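Local coordinates for protein HP0035 (Helicobacter pylori, PDB 3F42), which probably binds DNA as a homodimer of the YbaB/EbfC family and alters its conformation, perhaps helping to organise the nucleoid, at residues A[40-45]-A[51-56]. Residues are numbered along the deposited sequence; the frame is centred on the assembly and turned at random.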
ATOM      1  N   VAL A  40      18.325  29.981 -21.258  1.00 19.89           N
ATOM      2  CA  VAL A  40      17.087  29.264 -20.916  1.00 19.73           C
ATOM      3  C   VAL A  40      17.271  28.670 -19.529  1.00 19.62           C
ATOM      4  O   VAL A  40      18.299  28.077 -19.260  1.00 18.74           O
ATOM      5  CB  VAL A  40      16.767  28.158 -21.940  1.00 20.07           C
ATOM      6  CG1 VAL A  40      15.652  27.219 -21.429  1.00 20.53           C
ATOM      7  CG2 VAL A  40      16.340  28.753 -23.279  1.00 20.92           C
ATOM      8  N   SER A  41      16.264  28.819 -18.661  1.00 18.52           N
ATOM      9  CA  SER A  41      16.287  28.190 -17.352  1.00 19.40           C
ATOM     10  C   SER A  41      14.928  27.551 -17.150  1.00 19.33           C
ATOM     11  O   SER A  41      13.886  28.212 -17.368  1.00 20.57           O
ATOM     12  CB  SER A  41      16.530  29.214 -16.262  1.00 20.29           C
ATOM     13  OG  SER A  41      16.743  28.530 -15.033  1.00 21.54           O
ATOM     14  N   VAL A  42      14.936  26.300 -16.705  1.00 17.93           N
ATOM     15  CA  VAL A  42      13.674  25.638 -16.330  1.00 17.89           C
ATOM     16  C   VAL A  42      13.796  25.102 -14.919  1.00 17.36           C
ATOM     17  O   VAL A  42      14.870  24.684 -14.517  1.00 19.46           O
ATOM     18  CB  VAL A  42      13.236  24.528 -17.290  1.00 17.27           C
ATOM     19  CG1 VAL A  42      13.044  25.125 -18.691  1.00 20.62           C
ATOM     20  CG2 VAL A  42      14.285  23.384 -17.311  1.00 19.42           C
ATOM     21  N   SER A  43      12.707  25.172 -14.169  1.00 17.66           N
ATOM     22  CA  SER A  43      12.697  24.599 -12.818  1.00 17.11           C
ATOM     23  C   SER A  43      11.547  23.609 -12.676  1.00 15.73           C
ATOM     24  O   SER A  43      10.393  23.919 -12.979  1.00 17.49           O
ATOM     25  CB  SER A  43      12.541  25.694 -11.757  1.00 18.14           C
ATOM     26  OG  SER A  43      13.641  26.579 -11.825  1.00 20.09           O
ATOM     27  N   PHE A  44      11.884  22.452 -12.124  1.00 17.24           N
ATOM     28  CA  PHE A  44      10.915  21.421 -11.820  1.00 17.67           C
ATOM     29  C   PHE A  44      10.858  21.200 -10.332  1.00 18.44           C
ATOM     30  O   PHE A  44      11.887  21.304  -9.646  1.00 19.71           O
ATOM     31  CB  PHE A  44      11.370  20.106 -12.429  1.00 17.87           C
ATOM     32  CG  PHE A  44      11.294  20.068 -13.944  1.00 17.85           C
ATOM     33  CD1 PHE A  44      10.111  19.689 -14.567  1.00 21.06           C
ATOM     34  CD2 PHE A  44      12.408  20.393 -14.735  1.00 19.19           C
ATOM     35  CE1 PHE A  44      10.010  19.626 -15.957  1.00 21.29           C
ATOM     36  CE2 PHE A  44      12.311  20.323 -16.153  1.00 17.07           C
ATOM     37  CZ  PHE A  44      11.101  19.935 -16.745  1.00 19.22           C
ATOM     38  N   ASN A  45       9.692  20.801  -9.853  1.00 17.36           N
ATOM     39  CA  ASN A  45       9.679  20.202  -8.516  1.00 17.26           C
ATOM     40  C   ASN A  45       9.961  18.700  -8.604  1.00 16.75           C
ATOM     41  O   ASN A  45      10.089  18.132  -9.699  1.00 18.15           O
ATOM     42  CB  ASN A  45       8.393  20.561  -7.762  1.00 15.62           C
ATOM     43  CG  ASN A  45       7.142  19.888  -8.321  1.00 16.96           C
ATOM     44  OD1 ASN A  45       7.189  18.860  -9.018  1.00 16.78           O
ATOM     45  ND2 ASN A  45       5.994  20.489  -8.022  1.00 18.66           N
ATOM     46  N   VAL A  51       7.676  24.277 -12.827  1.00 19.17           N
ATOM     47  CA  VAL A  51       7.195  25.345 -11.924  1.00 19.79           C
ATOM     48  C   VAL A  51       7.717  26.725 -12.284  1.00 20.31           C
ATOM     49  O   VAL A  51       7.134  27.749 -11.857  1.00 20.89           O
ATOM     50  CB  VAL A  51       7.486  25.000 -10.435  1.00 19.97           C
ATOM     51  CG1 VAL A  51       6.719  23.672 -10.065  1.00 22.37           C
ATOM     52  CG2 VAL A  51       8.949  24.820 -10.176  1.00 20.67           C
ATOM     53  N   ASP A  52       8.781  26.768 -13.089  1.00 18.81           N
ATOM     54  CA  ASP A  52       9.239  28.033 -13.636  1.00 20.15           C
ATOM     55  C   ASP A  52       9.921  27.828 -14.969  1.00 19.35           C
ATOM     56  O   ASP A  52      10.495  26.766 -15.247  1.00 18.33           O
ATOM     57  CB  ASP A  52      10.205  28.799 -12.690  1.00 20.40           C
ATOM     58  CG  ASP A  52      10.154  30.348 -12.932  1.00 23.39           C
ATOM     59  OD1 ASP A  52       9.339  30.836 -13.738  1.00 26.54           O
ATOM     60  OD2 ASP A  52      10.900  31.084 -12.294  1.00 29.92           O
ATOM     61  N   LEU A  53       9.859  28.868 -15.791  1.00 20.27           N
ATOM     62  CA  LEU A  53      10.425  28.770 -17.149  1.00 21.78           C
ATOM     63  C   LEU A  53      10.792  30.209 -17.503  1.00 22.91           C
ATOM     64  O   LEU A  53       9.922  31.108 -17.412  1.00 23.29           O
ATOM     65  CB  LEU A  53       9.370  28.170 -18.084  1.00 22.67           C
ATOM     66  CG  LEU A  53       9.764  27.807 -19.515  1.00 26.34           C
ATOM     67  CD1 LEU A  53       8.916  26.645 -20.013  1.00 27.34           C
ATOM     68  CD2 LEU A  53       9.514  28.992 -20.398  1.00 24.44           C
ATOM     69  N   GLN A  54      12.083  30.447 -17.789  1.00 22.47           N
ATOM     70  CA  GLN A  54      12.577  31.795 -18.123  1.00 23.19           C
ATOM     71  C   GLN A  54      13.494  31.741 -19.340  1.00 22.42           C
ATOM     72  O   GLN A  54      14.403  30.899 -19.412  1.00 22.03           O
ATOM     73  CB  GLN A  54      13.296  32.456 -16.946  1.00 23.65           C
ATOM     74  CG  GLN A  54      12.374  32.783 -15.692  1.00 27.68           C
ATOM     75  CD  GLN A  54      11.206  33.767 -15.982  1.00 32.34           C
ATOM     76  OE1 GLN A  54      11.366  34.735 -16.727  1.00 34.63           O
ATOM     77  NE2 GLN A  54      10.032  33.514 -15.374  1.00 31.27           N
ATOM     78  N   ILE A  55      13.210  32.638 -20.285  1.00 21.20           N
ATOM     79  CA  ILE A  55      13.869  32.659 -21.593  1.00 20.20           C
ATOM     80  C   ILE A  55      14.417  34.085 -21.774  1.00 20.45           C
ATOM     81  O   ILE A  55      13.664  35.050 -21.596  1.00 20.46           O
ATOM     82  CB  ILE A  55      12.846  32.355 -22.718  1.00 21.07           C
ATOM     83  CG1 ILE A  55      12.215  30.977 -22.516  1.00 19.48           C
ATOM     84  CG2 ILE A  55      13.508  32.481 -24.127  1.00 19.51           C
ATOM     85  CD1 ILE A  55      10.957  30.733 -23.340  1.00 20.13           C
ATOM     86  N   ASP A  56      15.700  34.219 -22.125  1.00 20.87           N
ATOM     87  CA  ASP A  56      16.292  35.552 -22.364  1.00 21.91           C
ATOM     88  C   ASP A  56      15.615  36.208 -23.547  1.00 21.36           C
ATOM     89  O   ASP A  56      15.327  35.544 -24.533  1.00 21.73           O
ATOM     90  CB  ASP A  56      17.787  35.445 -22.612  1.00 22.31           C
ATOM     91  CG  ASP A  56      18.476  36.798 -22.568  1.00 26.13           C
ATOM     92  OD1 ASP A  56      18.915  37.194 -21.481  1.00 30.89           O
ATOM     93  OD2 ASP A  56      18.528  37.488 -23.601  1.00 25.00           O
TER
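S43 meets both V51 and D52, and this pairing of one residue with two defines a classic beta bulge in the hairpin of strands 40-45 and 50-55, part of the antiparallel sheet of the YbaB/EbfC fold. Two donors converge on S43 O: V51 N at 2.7 Å, nearly in line with the carbonyl bond, and D52 N at 3.3 Å, tilted 19° from the carbonyl plane. S43 N returns a bond to D52 O (2.9 Å) from well above that carbonyl's plane. Past the bulge the ladder is regular: S41 and Q54 form a hydrogen-bonded pair in which S41 N to Q54 O and Q54 N to S41 O both span 2.9 Å, and the strand axes run antiparallel.

V51 shows how the bulge is packed. Its CB stands 4.0 Å from S43 O; from there CG2, wedged between V51's own backbone N and carbonyl carbon, drops to 3.3 Å from S43 O and also touches S43 CB. CG1, anti to the carbonyl carbon (chi1 -61°), reaches N45 ND2 at 3.9 Å, the two side chains crossing at about a right angle. That amide is held by E49 and, through OD1, by the backbone N of L47, both in the hairpin's connection.

The two faces differ in chemistry. V40, V42, L53 and I55 share the apolar one, where V42 CG1 approaches L53 CG; V40 and V42 pack on helix 63-93, while L53 and I55 touch the second subunit. On the other face S41 OG is hydrogen-bonded to K34 NZ and S43 OG to T32 OG1, tying this strand to strand 30-35. D52 and Q54 start from this face, but their ends lead away from strand 40-45, and there Q54 NE2 donates in its own amide plane to the syn side of D52 OD1, though out of the carboxylate plane, at 3.2 Å.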